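Local coordinates for tryptophan halogenase (Shewanella frigidimarina, PDB 2PYX), which probably acts as a flavin-dependent monooxygenase of the tryptophan halogenase family, using FAD to halogenate an indole-type substrate, at residues Arg93-Cys98 / Ala106-His111; Lys99-Asn104 / Ser415-Asp420; Asn281-Asp286 / Ile357-Ala362; Leu410-Ser415 / Arg424-Ser429. All coordinates share one frame; numbering follows the deposited sequence.

Contact 1: Arg93-Cys98 / Ala106-His111; sequences RFINWC and ADSYLH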
# COMPACT_ATOMS: atom_id res chain seq x y z
N ARG A 93 6.88 3.31 -10.82
CA ARG A 93 7.90 3.23 -11.85
C ARG A 93 9.25 3.06 -11.19
O ARG A 93 9.64 3.85 -10.32
CB ARG A 93 7.94 4.45 -12.74
CG ARG A 93 8.86 4.26 -13.95
CD ARG A 93 8.84 5.45 -14.86
NE ARG A 93 7.49 5.77 -15.33
CZ ARG A 93 6.84 5.09 -16.27
NH1 ARG A 93 7.41 4.05 -16.85
NH2 ARG A 93 5.61 5.45 -16.62
N PHE A 94 9.93 2.01 -11.61
CA PHE A 94 11.21 1.56 -11.03
C PHE A 94 12.34 1.96 -11.99
O PHE A 94 12.36 1.50 -13.14
CB PHE A 94 11.16 0.06 -10.79
CG PHE A 94 10.17 -0.29 -9.73
CD1 PHE A 94 10.49 -0.12 -8.38
CD2 PHE A 94 8.89 -0.73 -10.04
CE1 PHE A 94 9.55 -0.39 -7.40
CE2 PHE A 94 7.95 -1.00 -9.04
CZ PHE A 94 8.30 -0.86 -7.73
N ILE A 95 13.25 2.79 -11.49
CA ILE A 95 14.31 3.39 -12.28
C ILE A 95 15.63 2.86 -11.74
O ILE A 95 15.86 2.94 -10.54
CB ILE A 95 14.20 4.92 -12.19
CG1 ILE A 95 12.79 5.35 -12.65
CG2 ILE A 95 15.29 5.57 -13.02
CD1 ILE A 95 12.46 6.76 -12.32
N ASN A 96 16.51 2.40 -12.63
CA ASN A 96 17.85 1.96 -12.31
C ASN A 96 17.94 0.76 -11.37
O ASN A 96 18.95 0.54 -10.74
CB ASN A 96 18.70 3.12 -11.77
CG ASN A 96 18.94 4.21 -12.80
OD1 ASN A 96 18.70 4.00 -13.98
ND2 ASN A 96 19.33 5.37 -12.33
N TRP A 97 16.89 -0.05 -11.34
CA TRP A 97 16.91 -1.23 -10.49
C TRP A 97 17.61 -2.41 -11.14
O TRP A 97 18.07 -3.32 -10.45
CB TRP A 97 15.46 -1.67 -10.14
CG TRP A 97 14.88 -0.93 -9.04
CD1 TRP A 97 14.43 0.36 -9.01
CD2 TRP A 97 14.64 -1.47 -7.74
NE1 TRP A 97 13.96 0.67 -7.74
CE2 TRP A 97 14.07 -0.45 -6.95
CE3 TRP A 97 14.87 -2.73 -7.16
CZ2 TRP A 97 13.72 -0.65 -5.62
CZ3 TRP A 97 14.51 -2.93 -5.84
CH2 TRP A 97 13.97 -1.90 -5.08
N CYS A 98 17.63 -2.46 -12.46
CA CYS A 98 18.12 -3.63 -13.16
C CYS A 98 19.63 -3.74 -13.36
O CYS A 98 20.20 -4.85 -13.35
CB CYS A 98 17.48 -3.77 -14.54
SG CYS A 98 15.71 -3.93 -14.49
N ALA A 106 19.15 3.69 -20.70
CA ALA A 106 17.88 3.83 -19.99
C ALA A 106 17.55 2.53 -19.26
O ALA A 106 17.72 1.43 -19.79
CB ALA A 106 16.76 4.18 -20.94
N ASP A 107 17.11 2.67 -18.02
CA ASP A 107 16.71 1.53 -17.17
C ASP A 107 15.51 1.95 -16.32
O ASP A 107 15.61 2.56 -15.26
CB ASP A 107 17.88 1.10 -16.29
CG ASP A 107 17.52 -0.02 -15.33
OD1 ASP A 107 16.44 -0.61 -15.47
OD2 ASP A 107 18.34 -0.34 -14.48
N SER A 108 14.34 1.59 -16.84
CA SER A 108 13.09 1.94 -16.20
C SER A 108 12.01 0.99 -16.66
O SER A 108 11.95 0.59 -17.84
CB SER A 108 12.75 3.35 -16.62
OG SER A 108 11.55 3.80 -16.07
N TYR A 109 11.17 0.62 -15.71
CA TYR A 109 9.97 -0.13 -16.07
C TYR A 109 8.81 0.27 -15.15
O TYR A 109 9.02 0.84 -14.08
CB TYR A 109 10.23 -1.64 -16.03
CG TYR A 109 10.19 -2.21 -14.63
CD1 TYR A 109 9.00 -2.65 -14.07
CD2 TYR A 109 11.33 -2.27 -13.83
CE1 TYR A 109 8.95 -3.19 -12.80
CE2 TYR A 109 11.29 -2.79 -12.52
CZ TYR A 109 10.08 -3.23 -12.00
OH TYR A 109 10.04 -3.74 -10.71
N LEU A 110 7.60 -0.04 -15.61
CA LEU A 110 6.38 0.28 -14.87
C LEU A 110 5.70 -0.95 -14.31
O LEU A 110 5.59 -1.97 -14.99
CB LEU A 110 5.35 1.01 -15.77
CG LEU A 110 4.11 1.52 -15.02
CD1 LEU A 110 4.39 2.59 -13.96
CD2 LEU A 110 3.07 2.01 -16.04
N HIS A 111 5.26 -0.84 -13.05
CA HIS A 111 4.33 -1.76 -12.45
C HIS A 111 3.03 -1.00 -12.35
O HIS A 111 2.82 -0.23 -11.42
CB HIS A 111 4.82 -2.28 -11.08
CG HIS A 111 3.81 -3.10 -10.34
ND1 HIS A 111 3.91 -3.38 -9.00
CD2 HIS A 111 2.64 -3.66 -10.75
CE1 HIS A 111 2.87 -4.10 -8.61
NE2 HIS A 111 2.08 -4.27 -9.65
O HOH W 1 14.65 -0.32 -13.25
O HOH W 2 17.69 5.14 -16.40
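Phe94 and Tyr109 face each other as a hydrogen-bonded pair of an antiparallel beta hairpin within a mixed sheet, residues 93-95 running beside 108-111 at 158°. Backbone bonds set the register. Phe94 N reaches Tyr109 O at 2.9 Å, Tyr109 N returns to Phe94 O, and past the end of the first strand Asn96 N still finds Asp107 O at 2.8 Å.

Aromatic packing follows from this pairing. The two rings lie 24° from parallel but slid apart, so it is Phe94 CB that presses on Tyr109 CE2 at 3.3 Å, while CD2 of Phe94 meets the phenol OH. Tyr109 CG, set between the backbone N and the carbonyl carbon (chi1 80°), brings the ring obliquely against Phe94. With an alanine in place of this tyrosine, Phe94 CB and CD2 would probably lose their cover and a gap open beside His411. On the other face of the sheet Arg93, in one of its two conformers, passes Ser108, CD lying 3.4 Å from OG, and turns its guanidinium over Leu110 CD1; its NH1 is held by Gln145.

Polar contacts gather where the chain leaves the strand. The carboxylate of Asp107 accepts from Lys99 N and, weakly, from Cys98 N through OD2. A bridging water gives its protons to Phe94 O and Asp107 OD1, and its oxygen accepts from Trp97 N at 3.0 Å.

Contact 2: Lys99-Asn104 / Ser415-Asp420; sequences KDPQSN and SQRQED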
# COMPACT_ATOMS: atom_id res chain seq x y z
N LYS A 99 20.27 -2.59 -13.63
CA LYS A 99 21.68 -2.60 -14.02
C LYS A 99 22.43 -1.52 -13.26
O LYS A 99 21.84 -0.54 -12.83
CB LYS A 99 21.78 -2.31 -15.52
CG LYS A 99 21.22 -3.38 -16.45
CD LYS A 99 21.10 -2.77 -17.85
CE LYS A 99 20.48 -3.68 -18.89
NZ LYS A 99 20.17 -2.88 -20.15
N ASP A 100 23.74 -1.71 -13.12
CA ASP A 100 24.60 -0.63 -12.64
C ASP A 100 24.43 0.54 -13.62
O ASP A 100 24.59 0.33 -14.83
CB ASP A 100 26.04 -1.10 -12.61
CG ASP A 100 26.26 -2.17 -11.58
OD1 ASP A 100 26.05 -1.85 -10.41
OD2 ASP A 100 26.60 -3.28 -11.95
N PRO A 101 24.08 1.72 -13.12
CA PRO A 101 23.75 2.84 -14.01
C PRO A 101 24.87 3.24 -14.99
O PRO A 101 26.05 3.30 -14.60
CB PRO A 101 23.40 3.96 -13.06
CG PRO A 101 22.88 3.24 -11.85
CD PRO A 101 23.81 2.10 -11.72
N GLN A 102 24.48 3.43 -16.25
CA GLN A 102 25.37 3.96 -17.30
C GLN A 102 24.65 5.15 -17.92
O GLN A 102 23.43 5.13 -18.13
CB GLN A 102 25.68 2.91 -18.34
CG GLN A 102 26.66 1.83 -17.93
CD GLN A 102 26.88 0.84 -19.06
OE1 GLN A 102 25.99 0.07 -19.40
NE2 GLN A 102 28.04 0.91 -19.69
N SER A 103 25.39 6.21 -18.24
CA SER A 103 24.79 7.47 -18.67
C SER A 103 23.97 7.37 -19.96
O SER A 103 23.03 8.14 -20.16
CB SER A 103 25.90 8.50 -18.87
OG SER A 103 26.92 8.01 -19.75
N ASN A 104 24.34 6.42 -20.82
CA ASN A 104 23.67 6.22 -22.09
C ASN A 104 22.77 4.97 -22.15
O ASN A 104 22.45 4.46 -23.26
CB ASN A 104 24.71 6.16 -23.21
CG ASN A 104 25.59 4.92 -23.13
OD1 ASN A 104 25.89 4.44 -22.02
ND2 ASN A 104 25.98 4.37 -24.27
N SER A 415 17.66 -8.31 -10.02
CA SER A 415 18.58 -7.30 -10.53
C SER A 415 19.85 -7.94 -11.07
O SER A 415 20.25 -9.03 -10.65
CB SER A 415 18.98 -6.31 -9.42
OG SER A 415 19.78 -5.26 -9.98
N GLN A 416 20.50 -7.21 -11.99
CA GLN A 416 21.82 -7.60 -12.49
C GLN A 416 22.90 -6.66 -11.95
O GLN A 416 24.07 -6.72 -12.37
CB GLN A 416 21.84 -7.65 -14.02
CG GLN A 416 20.96 -8.74 -14.59
CD GLN A 416 21.19 -8.94 -16.08
OE1 GLN A 416 21.23 -7.97 -16.84
NE2 GLN A 416 21.34 -10.19 -16.50
N ARG A 417 22.53 -5.80 -11.03
CA ARG A 417 23.52 -4.89 -10.42
C ARG A 417 24.66 -5.67 -9.77
O ARG A 417 24.44 -6.61 -9.03
CB ARG A 417 22.87 -3.99 -9.40
CG ARG A 417 22.16 -2.81 -9.94
CD ARG A 417 21.29 -2.14 -8.92
NE ARG A 417 20.94 -0.77 -9.21
CZ ARG A 417 21.68 0.30 -8.86
NH1 ARG A 417 22.82 0.14 -8.18
NH2 ARG A 417 21.28 1.51 -9.14
N GLN A 418 25.89 -5.23 -10.05
CA GLN A 418 27.12 -5.93 -9.64
C GLN A 418 28.08 -5.05 -8.85
O GLN A 418 28.91 -5.59 -8.11
CB GLN A 418 27.89 -6.48 -10.85
CG GLN A 418 27.26 -7.68 -11.52
CD GLN A 418 27.34 -8.96 -10.69
OE1 GLN A 418 27.80 -8.96 -9.54
NE2 GLN A 418 26.89 -10.07 -11.28
N GLU A 419 27.98 -3.72 -8.96
CA GLU A 419 29.05 -2.86 -8.39
C GLU A 419 29.04 -2.79 -6.87
O GLU A 419 30.09 -2.59 -6.23
CB GLU A 419 28.99 -1.45 -8.97
CG GLU A 419 29.39 -1.41 -10.43
CD GLU A 419 30.80 -1.93 -10.65
OE1 GLU A 419 31.72 -1.35 -10.03
OE2 GLU A 419 30.97 -2.93 -11.40
N ASP A 420 27.86 -2.96 -6.28
CA ASP A 420 27.69 -2.77 -4.86
C ASP A 420 27.38 -4.06 -4.11
O ASP A 420 26.52 -4.87 -4.52
CB ASP A 420 26.56 -1.79 -4.59
CG ASP A 420 26.80 -0.45 -5.22
OD1 ASP A 420 27.75 0.24 -4.73
OD2 ASP A 420 26.05 -0.11 -6.16
O HOH W 3 25.14 -2.04 -7.81
O HOH W 4 24.60 -4.24 -14.22
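Asp100 reaches across to the backbone of Gln418 and Glu419, joining two irregular loops at the surface: the connection between antiparallel strands 87-95 and 108-112, and the link between helices 383-413 and 421-425. The second loop opens with an ST turn, Ser415 OG accepting from Arg417 N.

At its root, Asp100 CB lies 4.0 Å from Glu419 CG. With CG turned anti to the carbonyl carbon (chi1 -67°), the carboxylate carbon comes to 3.4 Å from that same Glu419 CG. At the tip OD2 takes Gln418 N at 2.8 Å and OD1 takes Glu419 N at 3.1 Å, each on its syn side though 21° and 30° out of the carboxylate plane; Gln418 N adds a weak bond to OD1. Two consecutive amides thus fix the rotation of the group. These donors, with the Arg417 guanidinium nearby, probably ease its repulsion from Glu419 and Asp420.

Arg417 runs extended from CG to NE, its CG 3.6 Å from Lys99 C. Lys99 O and Pro101 CD lie over one face of its guanidinium. NE is bound by Asn96 O, and Trp423 makes a cation-pi contact. One water joins Asp100 N and OD2 to Gln416 O; another donates to Asp100 OD1 at 2.8 Å and to Asp420 OD2, and accepts from Arg417 NH1.

Contact 3: Asn281-Asp286 / Ile357-Ala362; sequences NGWIWD and IEPLEA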
# COMPACT_ATOMS: atom_id res chain seq x y z
N ASN A 281 22.78 1.41 -1.95
CA ASN A 281 22.46 0.72 -0.72
C ASN A 281 20.99 0.76 -0.34
O ASN A 281 20.66 0.65 0.84
CB ASN A 281 23.35 1.23 0.42
CG ASN A 281 24.78 0.88 0.19
OD1 ASN A 281 25.14 -0.28 0.21
ND2 ASN A 281 25.62 1.89 -0.05
N GLY A 282 20.13 0.91 -1.34
CA GLY A 282 18.70 0.98 -1.12
C GLY A 282 18.02 1.62 -2.31
O GLY A 282 18.43 1.41 -3.45
N TRP A 283 16.99 2.39 -2.06
CA TRP A 283 16.24 3.04 -3.14
C TRP A 283 15.58 4.28 -2.59
O TRP A 283 15.29 4.39 -1.39
CB TRP A 283 15.22 2.07 -3.75
CG TRP A 283 14.19 1.57 -2.79
CD1 TRP A 283 14.29 0.51 -1.90
CD2 TRP A 283 12.87 2.10 -2.62
NE1 TRP A 283 13.12 0.39 -1.19
CE2 TRP A 283 12.23 1.34 -1.62
CE3 TRP A 283 12.15 3.15 -3.21
CZ2 TRP A 283 10.92 1.61 -1.19
CZ3 TRP A 283 10.83 3.37 -2.84
CH2 TRP A 283 10.23 2.61 -1.83
N ILE A 284 15.32 5.22 -3.51
CA ILE A 284 14.68 6.48 -3.16
C ILE A 284 13.27 6.59 -3.72
O ILE A 284 13.09 6.37 -4.92
CB ILE A 284 15.54 7.63 -3.66
CG1 ILE A 284 16.77 7.72 -2.77
CG2 ILE A 284 14.80 8.95 -3.61
CD1 ILE A 284 17.83 8.76 -3.23
N TRP A 285 12.30 6.85 -2.84
CA TRP A 285 10.91 7.06 -3.25
C TRP A 285 10.71 8.53 -3.59
O TRP A 285 11.43 9.41 -3.09
CB TRP A 285 9.91 6.62 -2.20
CG TRP A 285 9.66 7.57 -1.08
CD1 TRP A 285 8.98 8.76 -1.12
CD2 TRP A 285 10.02 7.37 0.29
NE1 TRP A 285 8.89 9.30 0.14
CE2 TRP A 285 9.54 8.46 1.02
CE3 TRP A 285 10.71 6.35 0.97
CZ2 TRP A 285 9.72 8.57 2.41
CZ3 TRP A 285 10.91 6.47 2.32
CH2 TRP A 285 10.43 7.58 3.03
N ASP A 286 9.74 8.78 -4.47
CA ASP A 286 9.47 10.15 -4.90
C ASP A 286 7.98 10.15 -5.18
O ASP A 286 7.53 9.51 -6.13
CB ASP A 286 10.36 10.50 -6.09
CG ASP A 286 10.28 11.98 -6.47
OD1 ASP A 286 9.19 12.59 -6.32
OD2 ASP A 286 11.32 12.50 -6.98
N ILE A 357 7.17 -2.69 7.05
CA ILE A 357 8.41 -2.82 6.31
C ILE A 357 8.57 -1.55 5.47
O ILE A 357 7.67 -0.72 5.42
CB ILE A 357 8.37 -4.05 5.39
CG1 ILE A 357 7.03 -4.02 4.59
CG2 ILE A 357 8.45 -5.35 6.25
CD1 ILE A 357 6.99 -4.87 3.49
N GLU A 358 9.69 -1.45 4.74
CA GLU A 358 9.85 -0.37 3.77
C GLU A 358 8.61 -0.22 2.87
O GLU A 358 7.94 -1.22 2.53
CB GLU A 358 11.06 -0.67 2.88
CG GLU A 358 10.90 -1.92 2.02
CD GLU A 358 12.21 -2.36 1.48
OE1 GLU A 358 13.01 -2.90 2.27
OE2 GLU A 358 12.46 -2.09 0.28
N PRO A 359 8.31 1.01 2.43
CA PRO A 359 7.13 1.29 1.61
C PRO A 359 7.25 0.92 0.14
O PRO A 359 6.56 1.49 -0.71
CB PRO A 359 6.98 2.81 1.77
CG PRO A 359 8.34 3.27 1.99
CD PRO A 359 9.03 2.24 2.80
N LEU A 360 8.10 -0.08 -0.17
CA LEU A 360 8.20 -0.60 -1.52
C LEU A 360 6.88 -1.28 -1.79
O LEU A 360 6.46 -2.17 -1.04
CB LEU A 360 9.33 -1.61 -1.62
CG LEU A 360 9.69 -2.25 -2.96
CD1 LEU A 360 10.05 -1.20 -3.94
CD2 LEU A 360 10.85 -3.21 -2.82
N GLU A 361 6.23 -0.89 -2.85
CA GLU A 361 4.91 -1.35 -3.24
C GLU A 361 3.79 -0.92 -2.29
O GLU A 361 2.67 -1.44 -2.40
CB GLU A 361 4.86 -2.86 -3.51
CG GLU A 361 5.74 -3.28 -4.66
CD GLU A 361 5.21 -2.89 -6.03
OE1 GLU A 361 4.05 -2.41 -6.12
OE2 GLU A 361 5.96 -3.06 -7.00
N ALA A 362 4.07 0.02 -1.38
CA ALA A 362 3.03 0.70 -0.62
C ALA A 362 2.05 -0.28 0.06
O ALA A 362 0.83 -0.23 -0.14
CB ALA A 362 2.30 1.73 -1.53
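The indole of Trp283 is met on one face by Leu360 and along its edge by Glu358 and the backbone of Pro359. Leu360 CD1 makes a CH-pi contact over the six-membered ring, 4.2 Å from its centroid, while CB of the same leucine lies 3.6 Å from Trp283 CZ2. The second flat group, the indole of Trp285, is touched by Pro359 CG, which stands 4.0 Å from CE3; proline and indole cross at about a right angle.

At the edge, Trp283 NE1 donates to Glu358 OE2 over 3.0 Å, with an angle of 155° at the hydrogen. The donor comes from above the carboxylate, 44° out of its plane. Glu358 can meet it because its chain runs on extended beyond CG (chi2 -164°). This buried carboxylate is well supplied with donors: OE2 is also bonded to Tyr412 OH, and OE1 to Asn253 ND2. Such partners would be expected to stabilise a negative charge away from solvent.

Strand 282-288 therefore presents two tryptophans to the loop that precedes helix 363-377. That loop folds as a type II beta turn from Pro359 to Ala362, closed by Ala362 N to Pro359 O at 3.0 Å. Within the turn lies Glu361, predicted to bind L-tryptophan, so the indole of Trp283 backs a loop that probably forms part of the substrate pocket of a flavin-dependent tryptophan halogenase.

Contact 4: Leu410-Ser415 / Arg424-Ser429; sequences LHYVIS and RDHRES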
# COMPACT_ATOMS: atom_id res chain seq x y z
N LEU A 410 11.47 -10.07 -4.54
CA LEU A 410 11.59 -10.29 -5.99
C LEU A 410 12.23 -9.10 -6.70
O LEU A 410 12.97 -9.27 -7.65
CB LEU A 410 10.19 -10.54 -6.60
CG LEU A 410 10.15 -10.84 -8.11
CD1 LEU A 410 10.86 -12.10 -8.47
CD2 LEU A 410 8.68 -10.94 -8.62
N HIS A 411 11.86 -7.88 -6.29
CA HIS A 411 12.34 -6.66 -6.94
C HIS A 411 13.86 -6.60 -6.87
O HIS A 411 14.50 -6.06 -7.79
CB HIS A 411 11.78 -5.40 -6.29
CG HIS A 411 10.30 -5.19 -6.47
ND1 HIS A 411 9.36 -6.07 -5.97
CD2 HIS A 411 9.61 -4.18 -7.05
CE1 HIS A 411 8.15 -5.58 -6.22
NE2 HIS A 411 8.27 -4.43 -6.87
N TYR A 412 14.43 -7.09 -5.79
CA TYR A 412 15.89 -7.08 -5.60
C TYR A 412 16.57 -8.26 -6.25
O TYR A 412 17.66 -8.15 -6.81
CB TYR A 412 16.24 -7.09 -4.10
CG TYR A 412 15.77 -5.89 -3.34
CD1 TYR A 412 16.54 -4.74 -3.31
CD2 TYR A 412 14.57 -5.86 -2.64
CE1 TYR A 412 16.12 -3.65 -2.62
CE2 TYR A 412 14.17 -4.75 -1.92
CZ TYR A 412 14.95 -3.64 -1.92
OH TYR A 412 14.55 -2.52 -1.21
N VAL A 413 15.98 -9.43 -6.10
CA VAL A 413 16.71 -10.68 -6.43
C VAL A 413 17.05 -10.81 -7.89
O VAL A 413 18.04 -11.45 -8.26
CB VAL A 413 15.93 -11.95 -6.08
CG1 VAL A 413 16.69 -13.24 -6.58
CG2 VAL A 413 15.72 -12.06 -4.64
N ILE A 414 16.20 -10.25 -8.75
CA ILE A 414 16.38 -10.37 -10.19
C ILE A 414 17.10 -9.18 -10.84
O ILE A 414 17.19 -9.08 -12.08
CB ILE A 414 15.07 -10.70 -10.91
CG1 ILE A 414 14.10 -9.54 -10.83
CG2 ILE A 414 14.48 -11.98 -10.34
CD1 ILE A 414 12.71 -9.86 -11.40
N SER A 415 17.66 -8.31 -10.02
CA SER A 415 18.58 -7.30 -10.53
C SER A 415 19.85 -7.94 -11.07
O SER A 415 20.25 -9.03 -10.65
CB SER A 415 18.98 -6.31 -9.42
OG SER A 415 19.78 -5.26 -9.98
N ARG A 424 24.63 -7.44 -4.58
CA ARG A 424 25.10 -8.79 -4.66
C ARG A 424 24.54 -9.62 -3.51
O ARG A 424 24.16 -10.76 -3.70
CB ARG A 424 26.65 -8.85 -4.68
CG ARG A 424 27.27 -8.06 -5.86
CD ARG A 424 28.82 -8.22 -5.98
NE ARG A 424 29.55 -7.73 -4.79
CZ ARG A 424 30.12 -6.54 -4.67
NH1 ARG A 424 30.09 -5.63 -5.65
NH2 ARG A 424 30.76 -6.24 -3.56
N ASP A 425 24.55 -9.06 -2.31
CA ASP A 425 24.03 -9.76 -1.10
C ASP A 425 22.55 -10.12 -1.26
O ASP A 425 22.15 -11.20 -0.85
CB ASP A 425 24.15 -8.84 0.12
CG ASP A 425 25.52 -8.79 0.70
OD1 ASP A 425 26.34 -9.73 0.47
OD2 ASP A 425 25.74 -7.85 1.51
N HIS A 426 21.79 -9.27 -1.96
CA HIS A 426 20.34 -9.53 -2.15
C HIS A 426 20.06 -10.79 -2.97
O HIS A 426 18.93 -11.29 -2.91
CB HIS A 426 19.67 -8.33 -2.81
CG HIS A 426 18.97 -7.41 -1.85
ND1 HIS A 426 17.92 -7.83 -1.07
CD2 HIS A 426 19.16 -6.10 -1.55
CE1 HIS A 426 17.49 -6.81 -0.34
NE2 HIS A 426 18.22 -5.74 -0.62
N ARG A 427 21.05 -11.27 -3.75
CA ARG A 427 20.90 -12.48 -4.54
C ARG A 427 21.38 -13.74 -3.88
O ARG A 427 21.32 -14.82 -4.47
CB ARG A 427 21.55 -12.31 -5.91
CG ARG A 427 20.98 -11.13 -6.68
CD ARG A 427 21.34 -11.08 -8.13
NE ARG A 427 22.76 -10.83 -8.39
CZ ARG A 427 23.30 -9.62 -8.54
NH1 ARG A 427 22.60 -8.53 -8.39
NH2 ARG A 427 24.60 -9.50 -8.80
N GLU A 428 21.88 -13.62 -2.65
CA GLU A 428 22.38 -14.78 -1.94
C GLU A 428 21.24 -15.55 -1.29
O GLU A 428 20.33 -14.97 -0.70
CB GLU A 428 23.41 -14.34 -0.92
CG GLU A 428 24.57 -13.55 -1.52
CD GLU A 428 25.88 -14.26 -1.61
OE1 GLU A 428 25.91 -15.48 -1.39
OE2 GLU A 428 26.87 -13.58 -1.97
N SER A 429 21.33 -16.89 -1.34
CA SER A 429 20.21 -17.74 -0.96
C SER A 429 19.75 -17.58 0.48
O SER A 429 18.54 -17.76 0.77
CB SER A 429 20.51 -19.22 -1.23
OG SER A 429 21.64 -19.65 -0.48
O HOH W 5 20.42 -7.73 -6.72
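Tyr412 and His426 form the dense part of this contact, an offset stack with ring centroids 3.9 Å apart and planes at 12°. Tyr412 CD1 lies over the imidazole, 3.3 Å from His426 NE2, and Tyr412 CB makes a CH-pi contact over the same ring, 3.7 Å from the His426 centroid. With its CG turned anti to the carbonyl carbon (chi1 -63°), Tyr412 lays its ring along the imidazole. A serine in place of His426 would probably leave one face of the Tyr412 ring without its stacking partner and Lys409 NZ without the ND1 it binds.

The other half is looser and wetter. Val413 CG2, in one of its two conformers, merely touches His426 O at 3.7 Å, and Arg427 crosses the end of helix 383-413 with its CD 3.3 Å from Val413 O. Bent at chi3 (-68°), the arginine brings NH1 near Ser415 O; a water accepts from NH1 at 2.9 Å and donates to Tyr412 O at 2.8 Å.

Arg427 NH1 also bonds Arg417 O, so a positive group lies among carbonyl oxygens at the C-terminal end of the helix, where its charge probably complements the helix dipole.

How the contacts relate
Contacts 1, 3 and 4 illustrate how distant chain pieces converge around one pocket. Contact 3 holds Glu361, predicted to bind L-tryptophan, and its neighbours supply two partners of Glu361 OE2: His111 ND1 of contact 1 at 2.9 Å and His411 NE2 of contact 4 at 2.7 Å. The side chain of Lys89, the predicted active-site residue, lies about 8 Å from that of His111 and about 9 Å from that of Pro359. Contact 2 sits farther out, its centre about 18 Å from that of contact 3. It is tied to contact 1 by Cys98 O and Gln416 N (2.7 Å), and to contact 4 through shared Ser415 and the 2.7 Å pair Gln418 O and Arg424 NH1.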